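Local structure of conjugal transfer protein (Escherichia coli, 5I97) at residues 31-36 against 147-152; 59-64 against 152-157; 106-111 against 126-131. The protein probably serves as the VirB8-family inner-membrane component (TraE) of the pKM101 type IV secretion system, this chain being its NTF2-like part outside the membrane helix. All blocks are in the same frame, centred on the assembly; numbering follows the deposited sequence.

All three contacts are built around one antiparallel sheet of the NTF2-like fold. Contact 3 pairs strands 103-114 and 124-134 within it. Contacts 1 and 2 share R152 and use the neighbouring strand 151-160, outermost within this chain, with centres about 12 Å apart; M59 CG of contact 2 lies 3.8 Å from N147 CG of contact 1. Helix 27-42 connects contact 1 to contact 3, about 16 Å away between centres, through L34 CD2 packed 3.5 Å from M130 CE. Contacts 2 and 3, about 15 Å apart between centres, meet at G131, whose O and N probably hydrogen-bond to T154 N and S155 O respectively.

Contact 1. Residues 31-36 against 147-152; sequences KFWLTQ and NPLGFR
N147 ND2 donates to F151 O over 2.7 Å, and the two residues so joined also border the indole of W33, which comes from helix 27-42. The donor lies in the carbonyl plane of F151, on a lone pair, although the acceptor sits 18° out of the amide plane of N147. On the other branch of the same carboxamide, OD1 accepts a weak bond from F151 N. The amide therefore spans a type I turn from N147 to G150, closed by G150 N to N147 O, and fixes the loop.

Across the contact, the methylene of W33 does the central work. Its CB stands over the middle of the F151 ring, 3.5 Å from the centroid and only 7° off the normal, a CH-pi contact. The two ring planes are near parallel, but they are slid apart and barely overlap. With CG of F151 anti to the backbone N (chi1 170°), the phenyl reaches toward helix 27-42, where L34 CD2 meets its edge at CZ, 3.7 Å away. P148 CD approaches the far end of the indole, 3.4 Å from W33 CH2, while L149 CD1 lies 3.8 Å from W33 NE1. F32 CD2 covers the indole face opposite F151. The helix is thus packed against the loop entering strand 151-160 of the NTF2-like sheet, and L34 also touches Y132 of strand 124-134.

Were F151 replaced by an alanine, W33 CB and L34 CD2 would probably lose their shared ring, opening a gap between helix and loop. The cross-segment adhesion is apolar; the side-chain amide of N147 and the turn hold the loop that presents P148, L149 and F151 to W33.

Contact 2. Residues 59-64 against 152-157; sequences MSTPNV and RVTSYR
The N-cap of helix 62-69 and the residues leading into it lie against strand 151-160, where S60 forms a single beta bridge with V153. Two backbone bonds make the bridge. V153 N donates to M59 O over 2.7 Å from a position 37° above the carbonyl plane, and T61 N returns a straight bond to V153 O, 3.2 Å long at 168°. M59 O also receives a CA-H...O contact from R152.

T61 has two roles. Its OG1 caps the helix by accepting a weak bond from V64 N, and its methyl CG2 rests over one face of the R152 guanidinium, 3.3 Å from R152 NE. Here the R152 side chain runs extended from CG to NE and passes T61 at about a right angle. The charge itself is answered elsewhere, by a salt bridge from NE to E133 on strand 124-134.

Three residues after the N-cap T61, in the first turn of the helix, the CB of V64 points toward the strand. V64 CG2 lies 3.5 Å from V153 O and just as near T154 C, whereas V64 CG1, anti to the backbone N at chi1 167°, faces V153 CG1 at 4.4 Å. At this place the strand turns a corner: T154 and S155 both face G131, a classic beta bulge. The CB of S60 points away from the strand, and its OG is hydrogen-bonded to V56 O and Y37 OH.

Backbone polarity thus holds the short bridge, while methyl groups fill its flanks; V153 O, with V64 CG2 against it, has its polar partner in T61 N.

Contact 3. Residues 106-111 against 126-131; sequences IRFTTV and WIAIMG
Backbone hydrogen bonds join F108 with W126 and I106 with A128 as the two hydrogen-bonded pairs of the antiparallel hairpin formed by strands 103-114 and 124-134. Each pair makes two bonds; I106 N to A128 O and A128 N to I106 O are both 2.8 Å. R107 and I127 form the non-hydrogen-bonded pair between them, where R107 CA makes a CA-H...O contact with W126 O.

Aromatic contacts lie on the sheet face carrying I106, F108, W126 and A128. W126 CB stands over the F108 ring, 3.8 Å from its centroid, as a CH-pi contact, and the five-membered ring of W126 forms an offset stack with F108, planes at 28°. A chi1 of 66° sets the phenyl between its own backbone N and carbonyl carbon and brings its end toward the neighbouring strand, with F108 CE1 3.8 Å from A128 CB.

A single side-chain hydrogen bond crosses the pair: W126 NE1 donates to T110 OG1 at 2.9 Å and 163°, the oxygen lying close to the indole plane, at its edge.

Apolar packing completes the contact. I106 CD1 touches M130 SD at 3.7 Å, and helix 27-42 covers this part of the face. On the other face, the R107 and I127 side chains run side by side, I127 CD1 4.1 Å from R107 NH2.

The bond to T110 OG1 probably limits rotation of the W126 indole, whose one polar atom, NE1, is satisfied within the hairpin.

Contact 1. Residues 31-36 against 147-152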
loop_
_atom_site.group_PDB
_atom_site.type_symbol
_atom_site.label_atom_id
_atom_site.label_comp_id
_atom_site.label_asym_id
_atom_site.label_seq_id
_atom_site.Cartn_x
_atom_site.Cartn_y
_atom_site.Cartn_z
ATOM N N LYS A 31 -3.902 -18.456 -15.657
ATOM C CA LYS A 31 -3.807 -18.004 -14.286
ATOM C C LYS A 31 -3.675 -16.485 -14.237
ATOM O O LYS A 31 -4.215 -15.842 -13.347
ATOM C CB LYS A 31 -2.627 -18.684 -13.583
ATOM C CG LYS A 31 -2.368 -18.194 -12.170
ATOM C CD LYS A 31 -1.081 -18.766 -11.596
ATOM C CE LYS A 31 -0.777 -18.171 -10.225
ATOM N NZ LYS A 31 0.505 -18.692 -9.670
ATOM N N PHE A 32 -2.996 -15.905 -15.218
ATOM C CA PHE A 32 -2.841 -14.458 -15.242
ATOM C C PHE A 32 -4.178 -13.737 -15.370
ATOM O O PHE A 32 -4.484 -12.866 -14.566
ATOM C CB PHE A 32 -1.935 -14.010 -16.383
ATOM C CG PHE A 32 -1.938 -12.520 -16.589
ATOM C CD1 PHE A 32 -1.338 -11.677 -15.667
ATOM C CD2 PHE A 32 -2.595 -11.956 -17.674
ATOM C CE1 PHE A 32 -1.358 -10.309 -15.844
ATOM C CE2 PHE A 32 -2.627 -10.586 -17.853
ATOM C CZ PHE A 32 -2.005 -9.760 -16.940
ATOM N N TRP A 33 -4.956 -14.088 -16.387
ATOM C CA TRP A 33 -6.231 -13.429 -16.627
ATOM C C TRP A 33 -7.225 -13.724 -15.517
ATOM O O TRP A 33 -7.973 -12.845 -15.111
ATOM C CB TRP A 33 -6.823 -13.845 -17.980
ATOM C CG TRP A 33 -5.944 -13.476 -19.120
ATOM C CD1 TRP A 33 -5.215 -14.324 -19.892
ATOM C CD2 TRP A 33 -5.688 -12.154 -19.620
ATOM N NE1 TRP A 33 -4.518 -13.618 -20.836
ATOM C CE2 TRP A 33 -4.792 -12.283 -20.692
ATOM C CE3 TRP A 33 -6.130 -10.879 -19.262
ATOM C CZ2 TRP A 33 -4.333 -11.183 -21.417
ATOM C CZ3 TRP A 33 -5.671 -9.791 -19.978
ATOM C CH2 TRP A 33 -4.785 -9.949 -21.043
ATOM N N LEU A 34 -7.215 -14.946 -15.005
ATOM C CA LEU A 34 -8.159 -15.290 -13.960
ATOM C C LEU A 34 -7.881 -14.507 -12.675
ATOM O O LEU A 34 -8.806 -14.021 -12.037
ATOM C CB LEU A 34 -8.132 -16.781 -13.684
ATOM C CG LEU A 34 -8.794 -17.624 -14.767
ATOM C CD1 LEU A 34 -8.217 -19.030 -14.756
ATOM C CD2 LEU A 34 -10.298 -17.639 -14.622
ATOM N N THR A 35 -6.609 -14.379 -12.305
ATOM C CA THR A 35 -6.268 -13.637 -11.109
ATOM C C THR A 35 -6.514 -12.138 -11.332
ATOM O O THR A 35 -6.930 -11.442 -10.415
ATOM C CB THR A 35 -4.803 -13.892 -10.639
ATOM O OG1 THR A 35 -3.895 -13.660 -11.712
ATOM C CG2 THR A 35 -4.628 -15.312 -10.144
ATOM N N GLN A 36 -6.247 -11.649 -12.540
ATOM C CA GLN A 36 -6.533 -10.256 -12.889
ATOM C C GLN A 36 -8.005 -9.946 -12.750
ATOM O O GLN A 36 -8.386 -8.883 -12.287
ATOM C CB GLN A 36 -6.116 -9.955 -14.330
ATOM C CG GLN A 36 -4.644 -9.787 -14.533
ATOM C CD GLN A 36 -4.140 -8.541 -13.880
ATOM O OE1 GLN A 36 -3.374 -8.601 -12.930
ATOM N NE2 GLN A 36 -4.555 -7.391 -14.399
ATOM N N ASN A 147 -7.993 -6.416 -23.052
ATOM C CA ASN A 147 -8.334 -7.825 -23.165
ATOM C C ASN A 147 -7.990 -8.369 -24.554
ATOM O O ASN A 147 -8.876 -8.777 -25.298
ATOM C CB ASN A 147 -9.826 -8.004 -22.886
ATOM C CG ASN A 147 -10.207 -9.435 -22.642
ATOM O OD1 ASN A 147 -9.386 -10.242 -22.229
ATOM N ND2 ASN A 147 -11.458 -9.768 -22.923
ATOM N N PRO A 148 -6.686 -8.420 -24.887
ATOM C CA PRO A 148 -6.216 -8.727 -26.250
ATOM C C PRO A 148 -6.583 -10.116 -26.742
ATOM O O PRO A 148 -6.818 -10.293 -27.934
ATOM C CB PRO A 148 -4.697 -8.604 -26.140
ATOM C CG PRO A 148 -4.435 -7.909 -24.837
ATOM C CD PRO A 148 -5.567 -8.275 -23.942
ATOM N N LEU A 149 -6.641 -11.084 -25.839
ATOM C CA LEU A 149 -6.924 -12.461 -26.216
ATOM C C LEU A 149 -8.414 -12.764 -26.103
ATOM O O LEU A 149 -8.848 -13.893 -26.307
ATOM C CB LEU A 149 -6.107 -13.418 -25.354
ATOM C CG LEU A 149 -4.589 -13.243 -25.443
ATOM C CD1 LEU A 149 -3.875 -14.212 -24.513
ATOM C CD2 LEU A 149 -4.136 -13.473 -26.879
ATOM N N GLY A 150 -9.197 -11.749 -25.764
ATOM C CA GLY A 150 -10.635 -11.920 -25.652
ATOM C C GLY A 150 -11.017 -12.875 -24.542
ATOM O O GLY A 150 -11.976 -13.629 -24.662
ATOM N N PHE A 151 -10.248 -12.851 -23.459
ATOM C CA PHE A 151 -10.563 -13.655 -22.290
ATOM C C PHE A 151 -11.922 -13.263 -21.742
ATOM O O PHE A 151 -12.269 -12.088 -21.713
ATOM C CB PHE A 151 -9.482 -13.470 -21.218
ATOM C CG PHE A 151 -9.829 -14.062 -19.878
ATOM C CD1 PHE A 151 -9.627 -15.407 -19.625
ATOM C CD2 PHE A 151 -10.322 -13.262 -18.861
ATOM C CE1 PHE A 151 -9.932 -15.946 -18.385
ATOM C CE2 PHE A 151 -10.628 -13.796 -17.626
ATOM C CZ PHE A 151 -10.439 -15.137 -17.387
ATOM N N ARG A 152 -12.703 -14.243 -21.325
ATOM C CA ARG A 152 -13.944 -13.908 -20.664
ATOM C C ARG A 152 -14.363 -14.984 -19.678
ATOM O O ARG A 152 -14.134 -16.176 -19.889
ATOM C CB ARG A 152 -15.060 -13.617 -21.670
ATOM C CG ARG A 152 -15.749 -14.802 -22.297
ATOM C CD ARG A 152 -16.768 -14.280 -23.311
ATOM N NE ARG A 152 -17.570 -15.330 -23.931
ATOM C CZ ARG A 152 -18.563 -15.094 -24.785
ATOM N NH1 ARG A 152 -18.887 -13.846 -25.100
ATOM N NH2 ARG A 152 -19.243 -16.105 -25.307
#

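Contact 2. Residues 59-64 against 152-157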
loop_
_atom_site.group_PDB
_atom_site.type_symbol
_atom_site.label_atom_id
_atom_site.label_comp_id
_atom_site.label_asym_id
_atom_site.label_seq_id
_atom_site.Cartn_x
_atom_site.Cartn_y
_atom_site.Cartn_z
ATOM N N MET A 59 -14.208 -8.577 -19.803
ATOM C CA MET A 59 -13.772 -9.934 -19.544
ATOM C C MET A 59 -14.899 -10.809 -19.044
ATOM O O MET A 59 -14.655 -11.806 -18.378
ATOM C CB MET A 59 -12.629 -9.945 -18.534
ATOM C CG MET A 59 -11.386 -9.232 -19.005
ATOM S SD MET A 59 -10.192 -9.098 -17.678
ATOM C CE MET A 59 -9.006 -7.996 -18.429
ATOM N N SER A 60 -16.134 -10.441 -19.362
ATOM C CA SER A 60 -17.274 -11.213 -18.899
ATOM C C SER A 60 -18.227 -11.460 -20.053
ATOM O O SER A 60 -18.320 -10.647 -20.960
ATOM C CB SER A 60 -18.029 -10.481 -17.774
ATOM O OG SER A 60 -17.183 -10.014 -16.737
ATOM N N THR A 61 -18.950 -12.571 -20.001
ATOM C CA THR A 61 -20.094 -12.756 -20.862
ATOM C C THR A 61 -21.155 -11.760 -20.403
ATOM O O THR A 61 -21.141 -11.319 -19.255
ATOM C CB THR A 61 -20.650 -14.190 -20.811
ATOM O OG1 THR A 61 -21.029 -14.510 -19.471
ATOM C CG2 THR A 61 -19.613 -15.200 -21.300
ATOM N N PRO A 62 -22.063 -11.374 -21.303
ATOM C CA PRO A 62 -23.067 -10.385 -20.897
ATOM C C PRO A 62 -23.877 -10.797 -19.663
ATOM O O PRO A 62 -24.260 -9.933 -18.873
ATOM C CB PRO A 62 -23.967 -10.288 -22.132
ATOM C CG PRO A 62 -23.065 -10.622 -23.270
ATOM C CD PRO A 62 -22.077 -11.629 -22.756
ATOM N N ASN A 63 -24.109 -12.092 -19.482
ATOM C CA ASN A 63 -24.825 -12.569 -18.303
ATOM C C ASN A 63 -24.025 -12.317 -17.036
ATOM O O ASN A 63 -24.544 -11.787 -16.065
ATOM C CB ASN A 63 -25.147 -14.052 -18.428
ATOM C CG ASN A 63 -26.031 -14.351 -19.624
ATOM O OD1 ASN A 63 -25.688 -15.173 -20.482
ATOM N ND2 ASN A 63 -27.170 -13.673 -19.699
ATOM N N VAL A 64 -22.754 -12.693 -17.060
ATOM C CA VAL A 64 -21.862 -12.478 -15.925
ATOM C C VAL A 64 -21.682 -10.979 -15.676
ATOM O O VAL A 64 -21.666 -10.527 -14.543
ATOM C CB VAL A 64 -20.491 -13.146 -16.174
ATOM C CG1 VAL A 64 -19.450 -12.673 -15.170
ATOM C CG2 VAL A 64 -20.624 -14.672 -16.157
ATOM N N ARG A 152 -12.703 -14.243 -21.325
ATOM C CA ARG A 152 -13.944 -13.908 -20.664
ATOM C C ARG A 152 -14.363 -14.984 -19.678
ATOM O O ARG A 152 -14.134 -16.176 -19.889
ATOM C CB ARG A 152 -15.060 -13.617 -21.670
ATOM C CG ARG A 152 -15.749 -14.802 -22.297
ATOM C CD ARG A 152 -16.768 -14.280 -23.311
ATOM N NE ARG A 152 -17.570 -15.330 -23.931
ATOM C CZ ARG A 152 -18.563 -15.094 -24.785
ATOM N NH1 ARG A 152 -18.887 -13.846 -25.100
ATOM N NH2 ARG A 152 -19.243 -16.105 -25.307
ATOM N N VAL A 153 -14.954 -14.518 -18.582
ATOM C CA VAL A 153 -15.475 -15.368 -17.537
ATOM C C VAL A 153 -16.921 -15.713 -17.861
ATOM O O VAL A 153 -17.734 -14.825 -18.145
ATOM C CB VAL A 153 -15.393 -14.664 -16.166
ATOM C CG1 VAL A 153 -16.078 -15.480 -15.084
ATOM C CG2 VAL A 153 -13.952 -14.372 -15.810
ATOM N N THR A 154 -17.241 -17.003 -17.808
ATOM C CA THR A 154 -18.549 -17.506 -18.225
ATOM C C THR A 154 -19.462 -17.862 -17.061
ATOM O O THR A 154 -20.663 -18.042 -17.238
ATOM C CB THR A 154 -18.402 -18.748 -19.125
ATOM O OG1 THR A 154 -17.806 -19.813 -18.377
ATOM C CG2 THR A 154 -17.533 -18.429 -20.312
ATOM N N SER A 155 -18.877 -18.049 -15.886
ATOM C CA SER A 155 -19.656 -18.204 -14.671
ATOM C C SER A 155 -18.798 -17.761 -13.500
ATOM O O SER A 155 -17.578 -17.864 -13.550
ATOM C CB SER A 155 -20.154 -19.632 -14.495
ATOM O OG SER A 155 -19.117 -20.485 -14.080
ATOM N N TYR A 156 -19.427 -17.234 -12.458
ATOM C CA TYR A 156 -18.672 -16.667 -11.363
ATOM C C TYR A 156 -19.468 -16.697 -10.078
ATOM O O TYR A 156 -20.535 -16.101 -9.969
ATOM C CB TYR A 156 -18.263 -15.234 -11.696
ATOM C CG TYR A 156 -17.290 -14.620 -10.715
ATOM C CD1 TYR A 156 -15.935 -14.885 -10.802
ATOM C CD2 TYR A 156 -17.727 -13.764 -9.721
ATOM C CE1 TYR A 156 -15.044 -14.325 -9.925
ATOM C CE2 TYR A 156 -16.844 -13.195 -8.839
ATOM C CZ TYR A 156 -15.504 -13.482 -8.945
ATOM O OH TYR A 156 -14.610 -12.928 -8.077
ATOM N N ARG A 157 -18.960 -17.423 -9.102
ATOM C CA ARG A 157 -19.586 -17.431 -7.800
ATOM C C ARG A 157 -18.522 -17.497 -6.723
ATOM O O ARG A 157 -17.545 -18.244 -6.828
ATOM C CB ARG A 157 -20.606 -18.567 -7.721
ATOM C CG ARG A 157 -20.053 -19.947 -7.588
ATOM C CD ARG A 157 -21.175 -20.949 -7.362
ATOM N NE ARG A 157 -20.701 -22.331 -7.458
ATOM C CZ ARG A 157 -20.324 -23.079 -6.426
ATOM N NH1 ARG A 157 -20.367 -22.591 -5.190
ATOM N NH2 ARG A 157 -19.909 -24.325 -6.635
#

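Contact 3. Residues 106-111 against 126-131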
loop_
_atom_site.group_PDB
_atom_site.type_symbol
_atom_site.label_atom_id
_atom_site.label_comp_id
_atom_site.label_asym_id
_atom_site.label_seq_id
_atom_site.Cartn_x
_atom_site.Cartn_y
_atom_site.Cartn_z
ATOM N N ILE A 106 -10.237 -20.280 -7.306
ATOM C CA ILE A 106 -9.289 -19.306 -6.800
ATOM C C ILE A 106 -9.574 -18.947 -5.341
ATOM O O ILE A 106 -10.654 -18.463 -5.004
ATOM C CB ILE A 106 -9.295 -18.042 -7.675
ATOM C CG1 ILE A 106 -8.802 -18.404 -9.078
ATOM C CG2 ILE A 106 -8.447 -16.946 -7.056
ATOM C CD1 ILE A 106 -8.570 -17.224 -9.983
ATOM N N ARG A 107 -8.589 -19.172 -4.481
ATOM C CA ARG A 107 -8.714 -18.798 -3.082
ATOM C C ARG A 107 -8.003 -17.490 -2.829
ATOM O O ARG A 107 -6.822 -17.339 -3.142
ATOM C CB ARG A 107 -8.158 -19.901 -2.194
ATOM C CG ARG A 107 -9.023 -21.129 -2.215
ATOM C CD ARG A 107 -8.563 -22.170 -1.230
ATOM N NE ARG A 107 -9.551 -23.241 -1.103
ATOM C CZ ARG A 107 -9.770 -24.185 -2.012
ATOM N NH1 ARG A 107 -9.094 -24.192 -3.153
ATOM N NH2 ARG A 107 -10.691 -25.112 -1.785
ATOM N N PHE A 108 -8.729 -16.544 -2.244
ATOM C CA PHE A 108 -8.181 -15.217 -2.079
ATOM C C PHE A 108 -8.612 -14.539 -0.786
ATOM O O PHE A 108 -9.591 -14.913 -0.145
ATOM C CB PHE A 108 -8.558 -14.353 -3.300
ATOM C CG PHE A 108 -10.034 -14.080 -3.443
ATOM C CD1 PHE A 108 -10.889 -15.045 -3.940
ATOM C CD2 PHE A 108 -10.556 -12.831 -3.149
ATOM C CE1 PHE A 108 -12.231 -14.789 -4.081
ATOM C CE2 PHE A 108 -11.899 -12.572 -3.314
ATOM C CZ PHE A 108 -12.735 -13.549 -3.771
ATOM N N THR A 109 -7.858 -13.514 -0.429
ATOM C CA THR A 109 -8.064 -12.792 0.802
ATOM C C THR A 109 -8.287 -11.322 0.519
ATOM O O THR A 109 -7.566 -10.719 -0.270
ATOM C CB THR A 109 -6.870 -12.960 1.745
ATOM O OG1 THR A 109 -6.815 -14.321 2.173
ATOM C CG2 THR A 109 -7.016 -12.067 2.975
ATOM N N THR A 110 -9.304 -10.760 1.153
ATOM C CA THR A 110 -9.552 -9.330 1.059
ATOM C C THR A 110 -9.235 -8.644 2.385
ATOM O O THR A 110 -9.519 -9.172 3.458
ATOM C CB THR A 110 -11.007 -9.025 0.648
ATOM O OG1 THR A 110 -11.910 -9.712 1.517
ATOM C CG2 THR A 110 -11.250 -9.486 -0.774
ATOM N N VAL A 111 -8.623 -7.473 2.290
ATOM C CA VAL A 111 -8.386 -6.629 3.454
ATOM C C VAL A 111 -9.071 -5.290 3.226
ATOM O O VAL A 111 -8.666 -4.512 2.366
ATOM C CB VAL A 111 -6.886 -6.400 3.718
ATOM C CG1 VAL A 111 -6.696 -5.409 4.860
ATOM C CG2 VAL A 111 -6.193 -7.713 4.037
ATOM N N TRP A 126 -11.868 -16.149 0.819
ATOM C CA TRP A 126 -12.943 -16.557 -0.082
ATOM C C TRP A 126 -12.531 -17.616 -1.098
ATOM O O TRP A 126 -11.351 -17.793 -1.389
ATOM C CB TRP A 126 -13.474 -15.347 -0.843
ATOM C CG TRP A 126 -13.706 -14.136 -0.017
ATOM C CD1 TRP A 126 -12.802 -13.161 0.276
ATOM C CD2 TRP A 126 -14.930 -13.739 0.605
ATOM N NE1 TRP A 126 -13.377 -12.199 1.046
ATOM C CE2 TRP A 126 -14.696 -12.528 1.260
ATOM C CE3 TRP A 126 -16.213 -14.300 0.659
ATOM C CZ2 TRP A 126 -15.679 -11.858 1.982
ATOM C CZ3 TRP A 126 -17.194 -13.636 1.372
ATOM C CH2 TRP A 126 -16.922 -12.429 2.025
ATOM N N ILE A 127 -13.522 -18.284 -1.673
ATOM C CA ILE A 127 -13.290 -19.194 -2.787
ATOM C C ILE A 127 -14.088 -18.724 -3.998
ATOM O O ILE A 127 -15.303 -18.547 -3.918
ATOM C CB ILE A 127 -13.691 -20.635 -2.451
ATOM C CG1 ILE A 127 -13.066 -21.072 -1.127
ATOM C CG2 ILE A 127 -13.284 -21.572 -3.570
ATOM C CD1 ILE A 127 -13.526 -22.429 -0.649
ATOM N N ALA A 128 -13.406 -18.534 -5.119
ATOM C CA ALA A 128 -14.067 -18.167 -6.362
ATOM C C ALA A 128 -14.054 -19.334 -7.349
ATOM O O ALA A 128 -12.988 -19.792 -7.765
ATOM C CB ALA A 128 -13.401 -16.955 -6.974
ATOM N N ILE A 129 -15.241 -19.835 -7.681
ATOM C CA ILE A 129 -15.387 -20.861 -8.714
ATOM C C ILE A 129 -15.731 -20.207 -10.047
ATOM O O ILE A 129 -16.784 -19.603 -10.197
ATOM C CB ILE A 129 -16.479 -21.884 -8.361
ATOM C CG1 ILE A 129 -16.258 -22.457 -6.958
ATOM C CG2 ILE A 129 -16.546 -22.977 -9.421
ATOM C CD1 ILE A 129 -14.962 -23.196 -6.794
ATOM N N MET A 130 -14.850 -20.339 -11.024
ATOM C CA MET A 130 -14.989 -19.563 -12.244
ATOM C C MET A 130 -15.060 -20.440 -13.481
ATOM O O MET A 130 -14.383 -21.458 -13.569
ATOM C CB MET A 130 -13.817 -18.594 -12.369
ATOM C CG MET A 130 -13.475 -17.873 -11.079
ATOM S SD MET A 130 -12.012 -16.853 -11.241
ATOM C CE MET A 130 -12.494 -15.763 -12.578
ATOM N N GLY A 131 -15.881 -20.032 -14.440
ATOM C CA GLY A 131 -15.869 -20.628 -15.762
ATOM C C GLY A 131 -15.244 -19.622 -16.706
ATOM O O GLY A 131 -15.495 -18.430 -16.581
#